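Local coordinates for protein tryptophan synthase alpha chain (PDB 3THA) that probably cleaves indoleglycerol phosphate to indole and glyceraldehyde 3-phosphate, as the alpha subunit of the complex that completes tryptophan biosynthesis, at residues F10-L22 and Q39-Y51. Residues are numbered along the deposited sequence; the frame is centred on the assembly and turned at random.
Sequences FYKENANVAYTVL and QSPIDILELGVAY
Asn16 O takes two N-H groups at once, from Asp43 N at 2.9 Å and Ile44 N at 3.2 Å, the second lying in the carbonyl plane and the first tilted from it. Asp43 answers with its carboxylate: with CG set beside its own backbone N (chi1 -61°), OD2 accepts from Asn16 N at 3.0 Å on the anti side, well out of the carboxylate plane. The Asn16 amide reaches a third residue, its ND2 giving a nearly straight bond of 2.9 Å to Pro41 O, which sits in the amide plane, while OD1 is taken by Arg218. Polar side chains thus pin the start of a pairing that continues through the backbone alone, as Ala18, Thr20 and Leu22 exchange bonds with Ile44, Glu46 and Gly48. These are the first two parallel strands of the eight-stranded TIM barrel, joined as a beta-alpha-beta unit through helix 27-35. On the face turned to that helix, Ala18 CB meets Ile42 CD1 at 3.8 Å, and Leu22 CD1 lies against Leu47 CB. On the other face Glu46, a predicted proton acceptor, runs extended past Val17, and Val17 CG1 lies 3.5 Å from Glu46 OE2; the Tyr19 ring stands almost perpendicular to the carboxylate, 83° between planes. Farther along, the Tyr19 ring lies obliquely beside Gly48, with Tyr19 CE1 3.6 Å from Gly48 CA.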
loop_
_atom_site.group_PDB
_atom_site.type_symbol
_atom_site.label_atom_id
_atom_site.label_comp_id
_atom_site.label_asym_id
_atom_site.label_seq_id
_atom_site.Cartn_x
_atom_site.Cartn_y
_atom_site.Cartn_z
ATOM N N PHE B 10 7.985 -24.770 12.312
ATOM C CA PHE B 10 8.682 -23.539 12.649
ATOM C C PHE B 10 8.229 -22.894 13.944
ATOM O O PHE B 10 8.749 -21.852 14.328
ATOM C CB PHE B 10 8.586 -22.550 11.483
ATOM C CG PHE B 10 9.547 -22.854 10.372
ATOM C CD1 PHE B 10 9.160 -23.656 9.300
ATOM C CD2 PHE B 10 10.861 -22.388 10.428
ATOM C CE1 PHE B 10 10.066 -23.973 8.280
ATOM C CE2 PHE B 10 11.767 -22.691 9.404
ATOM C CZ PHE B 10 11.369 -23.487 8.324
ATOM N N TYR B 11 7.291 -23.539 14.629
ATOM C CA TYR B 11 6.703 -22.995 15.849
ATOM C C TYR B 11 6.107 -24.111 16.714
ATOM O O TYR B 11 5.858 -25.209 16.220
ATOM C CB TYR B 11 5.654 -21.921 15.486
ATOM C CG TYR B 11 4.364 -22.439 14.854
ATOM C CD1 TYR B 11 4.240 -22.583 13.479
ATOM C CD2 TYR B 11 3.271 -22.782 15.653
ATOM C CE1 TYR B 11 3.033 -23.056 12.912
ATOM C CE2 TYR B 11 2.090 -23.258 15.111
ATOM C CZ TYR B 11 1.972 -23.388 13.742
ATOM O OH TYR B 11 0.789 -23.858 13.239
ATOM N N LYS B 12 5.885 -23.841 17.998
ATOM C CA LYS B 12 5.423 -24.887 18.908
ATOM C C LYS B 12 3.902 -24.883 19.133
ATOM O O LYS B 12 3.210 -25.821 18.724
ATOM C CB LYS B 12 6.190 -24.859 20.231
ATOM C CG LYS B 12 7.728 -24.786 20.064
ATOM C CD LYS B 12 8.447 -24.669 21.409
ATOM C CE LYS B 12 9.919 -24.299 21.251
ATOM N NZ LYS B 12 10.638 -24.353 22.585
ATOM N N GLU B 13 3.375 -23.860 19.804
ATOM C CA GLU B 13 1.917 -23.752 19.953
ATOM C C GLU B 13 1.433 -22.761 18.912
ATOM O O GLU B 13 0.718 -23.114 17.978
ATOM C CB GLU B 13 1.522 -23.284 21.370
ATOM C CG GLU B 13 0.966 -24.370 22.308
ATOM C CD GLU B 13 -0.347 -25.018 21.794
ATOM O OE1 GLU B 13 -1.257 -24.300 21.285
ATOM O OE2 GLU B 13 -0.468 -26.261 21.920
ATOM N N ASN B 14 1.876 -21.522 19.052
ATOM C CA ASN B 14 1.422 -20.443 18.197
ATOM C C ASN B 14 2.617 -19.770 17.548
ATOM O O ASN B 14 3.693 -19.738 18.126
ATOM C CB ASN B 14 0.655 -19.440 19.027
ATOM C CG ASN B 14 -0.375 -18.758 18.250
ATOM O OD1 ASN B 14 -0.137 -17.678 17.718
ATOM N ND2 ASN B 14 -1.549 -19.379 18.140
ATOM N N ALA B 15 2.443 -19.243 16.342
ATOM C CA ALA B 15 3.581 -18.654 15.652
ATOM C C ALA B 15 3.681 -17.178 15.904
ATOM O O ALA B 15 2.688 -16.452 15.792
ATOM C CB ALA B 15 3.532 -18.932 14.158
ATOM N N ASN B 16 4.882 -16.727 16.244
ATOM C CA ASN B 16 5.129 -15.308 16.227
ATOM C C ASN B 16 5.688 -14.896 14.879
ATOM O O ASN B 16 6.728 -15.397 14.457
ATOM C CB ASN B 16 6.046 -14.909 17.361
ATOM C CG ASN B 16 5.535 -15.370 18.688
ATOM O OD1 ASN B 16 4.342 -15.327 18.945
ATOM N ND2 ASN B 16 6.437 -15.820 19.549
ATOM N N VAL B 17 4.968 -14.014 14.190
ATOM C CA VAL B 17 5.338 -13.620 12.838
ATOM C C VAL B 17 5.532 -12.132 12.862
ATOM O O VAL B 17 4.757 -11.425 13.475
ATOM C CB VAL B 17 4.228 -13.947 11.791
ATOM C CG1 VAL B 17 4.721 -13.615 10.368
ATOM C CG2 VAL B 17 3.835 -15.404 11.890
ATOM N N ALA B 18 6.560 -11.651 12.189
ATOM C CA ALA B 18 6.820 -10.252 12.189
ATOM C C ALA B 18 7.233 -9.787 10.821
ATOM O O ALA B 18 7.792 -10.539 10.006
ATOM C CB ALA B 18 7.925 -9.910 13.237
ATOM N N TYR B 19 7.014 -8.516 10.590
ATOM C CA TYR B 19 7.425 -7.922 9.355
ATOM C C TYR B 19 8.399 -6.795 9.672
ATOM O O TYR B 19 8.226 -6.077 10.678
ATOM C CB TYR B 19 6.145 -7.431 8.633
ATOM C CG TYR B 19 6.364 -6.474 7.498
ATOM C CD1 TYR B 19 6.349 -6.921 6.191
ATOM C CD2 TYR B 19 6.518 -5.106 7.731
ATOM C CE1 TYR B 19 6.564 -6.058 5.127
ATOM C CE2 TYR B 19 6.715 -4.227 6.673
ATOM C CZ TYR B 19 6.746 -4.716 5.367
ATOM O OH TYR B 19 6.936 -3.871 4.286
ATOM N N THR B 20 9.415 -6.636 8.826
ATOM C CA THR B 20 10.317 -5.480 8.873
ATOM C C THR B 20 10.629 -5.048 7.445
ATOM O O THR B 20 10.508 -5.827 6.489
ATOM C CB THR B 20 11.698 -5.759 9.622
ATOM O OG1 THR B 20 12.437 -4.534 9.801
ATOM C CG2 THR B 20 12.596 -6.713 8.840
ATOM N N VAL B 21 11.054 -3.803 7.321
ATOM C CA VAL B 21 11.512 -3.276 6.056
ATOM C C VAL B 21 13.048 -3.347 6.043
ATOM O O VAL B 21 13.714 -2.708 6.843
ATOM C CB VAL B 21 11.059 -1.801 5.866
ATOM C CG1 VAL B 21 11.248 -1.377 4.396
ATOM C CG2 VAL B 21 9.608 -1.629 6.261
ATOM N N LEU B 22 13.593 -4.125 5.128
ATOM C CA LEU B 22 15.022 -4.251 4.970
ATOM C C LEU B 22 15.586 -2.914 4.565
ATOM O O LEU B 22 15.033 -2.249 3.707
ATOM C CB LEU B 22 15.302 -5.301 3.918
ATOM C CG LEU B 22 15.049 -6.702 4.489
ATOM C CD1 LEU B 22 15.436 -7.739 3.482
ATOM C CD2 LEU B 22 15.874 -6.937 5.770
ATOM N N GLN B 39 17.972 -15.733 18.276
ATOM C CA GLN B 39 17.683 -15.489 19.696
ATOM C C GLN B 39 16.464 -14.631 19.958
ATOM O O GLN B 39 16.202 -14.305 21.117
ATOM C CB GLN B 39 18.862 -14.867 20.434
ATOM C CG GLN B 39 20.183 -15.579 20.265
ATOM C CD GLN B 39 21.179 -14.620 19.633
ATOM O OE1 GLN B 39 21.699 -13.708 20.296
ATOM N NE2 GLN B 39 21.404 -14.786 18.320
ATOM N N SER B 40 15.729 -14.238 18.924
ATOM C CA SER B 40 14.517 -13.450 19.168
ATOM C C SER B 40 13.335 -14.402 19.249
ATOM O O SER B 40 13.428 -15.499 18.730
ATOM C CB SER B 40 14.289 -12.437 18.037
ATOM O OG SER B 40 13.850 -13.112 16.869
ATOM N N PRO B 41 12.206 -13.992 19.857
ATOM C CA PRO B 41 11.115 -14.964 19.953
ATOM C C PRO B 41 10.261 -15.073 18.660
ATOM O O PRO B 41 9.221 -15.749 18.639
ATOM C CB PRO B 41 10.301 -14.435 21.136
ATOM C CG PRO B 41 10.461 -12.954 21.051
ATOM C CD PRO B 41 11.789 -12.666 20.352
ATOM N N ILE B 42 10.726 -14.460 17.580
ATOM C CA ILE B 42 10.052 -14.519 16.271
ATOM C C ILE B 42 10.372 -15.829 15.549
ATOM O O ILE B 42 11.547 -16.205 15.414
ATOM C CB ILE B 42 10.506 -13.352 15.397
ATOM C CG1 ILE B 42 10.143 -12.030 16.086
ATOM C CG2 ILE B 42 9.958 -13.469 13.978
ATOM C CD1 ILE B 42 10.871 -10.820 15.517
ATOM N N ASP B 43 9.325 -16.503 15.066
ATOM C CA ASP B 43 9.443 -17.811 14.438
ATOM C C ASP B 43 9.549 -17.668 12.920
ATOM O O ASP B 43 10.269 -18.437 12.268
ATOM C CB ASP B 43 8.229 -18.671 14.777
ATOM C CG ASP B 43 8.084 -18.921 16.265
ATOM O OD1 ASP B 43 9.110 -19.192 16.936
ATOM O OD2 ASP B 43 6.938 -18.871 16.768
ATOM N N ILE B 44 8.825 -16.697 12.363
ATOM C CA ILE B 44 8.808 -16.467 10.933
ATOM C C ILE B 44 8.932 -14.980 10.710
ATOM O O ILE B 44 8.121 -14.231 11.220
ATOM C CB ILE B 44 7.470 -16.930 10.341
ATOM C CG1 ILE B 44 7.233 -18.364 10.737
ATOM C CG2 ILE B 44 7.401 -16.706 8.798
ATOM C CD1 ILE B 44 5.818 -18.760 10.699
ATOM N N LEU B 45 9.922 -14.562 9.927
ATOM C CA LEU B 45 10.053 -13.170 9.583
ATOM C C LEU B 45 9.627 -12.871 8.173
ATOM O O LEU B 45 10.070 -13.570 7.217
ATOM C CB LEU B 45 11.497 -12.732 9.750
ATOM C CG LEU B 45 11.733 -11.242 9.581
ATOM C CD1 LEU B 45 11.079 -10.504 10.747
ATOM C CD2 LEU B 45 13.261 -10.949 9.492
ATOM N N GLU B 46 8.817 -11.822 8.014
ATOM C CA GLU B 46 8.492 -11.324 6.679
ATOM C C GLU B 46 9.403 -10.155 6.300
ATOM O O GLU B 46 9.594 -9.229 7.068
ATOM C CB GLU B 46 7.022 -10.900 6.590
ATOM C CG GLU B 46 6.031 -11.982 7.074
ATOM C CD GLU B 46 4.578 -11.494 7.135
ATOM O OE1 GLU B 46 4.365 -10.276 7.079
ATOM O OE2 GLU B 46 3.654 -12.331 7.280
ATOM N N LEU B 47 9.951 -10.199 5.103
ATOM C CA LEU B 47 10.963 -9.247 4.735
ATOM C C LEU B 47 10.385 -8.345 3.655
ATOM O O LEU B 47 10.262 -8.766 2.496
ATOM C CB LEU B 47 12.208 -9.968 4.203
ATOM C CG LEU B 47 12.921 -11.060 5.008
ATOM C CD1 LEU B 47 14.090 -11.607 4.192
ATOM C CD2 LEU B 47 13.427 -10.480 6.281
ATOM N N GLY B 48 10.007 -7.125 4.047
ATOM C CA GLY B 48 9.549 -6.155 3.095
ATOM C C GLY B 48 10.735 -5.599 2.353
ATOM O O GLY B 48 11.718 -5.165 2.980
ATOM N N VAL B 49 10.700 -5.604 1.026
ATOM C CA VAL B 49 11.720 -4.827 0.355
ATOM C C VAL B 49 11.086 -3.509 -0.074
ATOM O O VAL B 49 9.915 -3.226 0.304
ATOM C CB VAL B 49 12.438 -5.569 -0.764
ATOM C CG1 VAL B 49 13.671 -4.780 -1.208
ATOM C CG2 VAL B 49 12.887 -6.975 -0.285
ATOM N N ALA B 50 11.869 -2.660 -0.757
ATOM C CA ALA B 50 11.312 -1.478 -1.468
ATOM C C ALA B 50 11.857 -1.425 -2.933
ATOM O O ALA B 50 13.052 -1.592 -3.132
ATOM C CB ALA B 50 11.625 -0.206 -0.693
ATOM N N TYR B 51 10.988 -1.279 -3.945
ATOM C CA TYR B 51 11.471 -1.149 -5.351
ATOM C C TYR B 51 11.182 0.236 -5.916
ATOM O O TYR B 51 12.104 0.915 -6.373
ATOM C CB TYR B 51 10.944 -2.252 -6.307
ATOM C CG TYR B 51 11.240 -1.972 -7.784
ATOM C CD1 TYR B 51 10.211 -1.663 -8.662
ATOM C CD2 TYR B 51 12.562 -1.958 -8.282
ATOM C CE1 TYR B 51 10.447 -1.379 -10.013
ATOM C CE2 TYR B 51 12.821 -1.663 -9.640
ATOM C CZ TYR B 51 11.745 -1.379 -10.503
ATOM O OH TYR B 51 11.933 -1.084 -11.846
#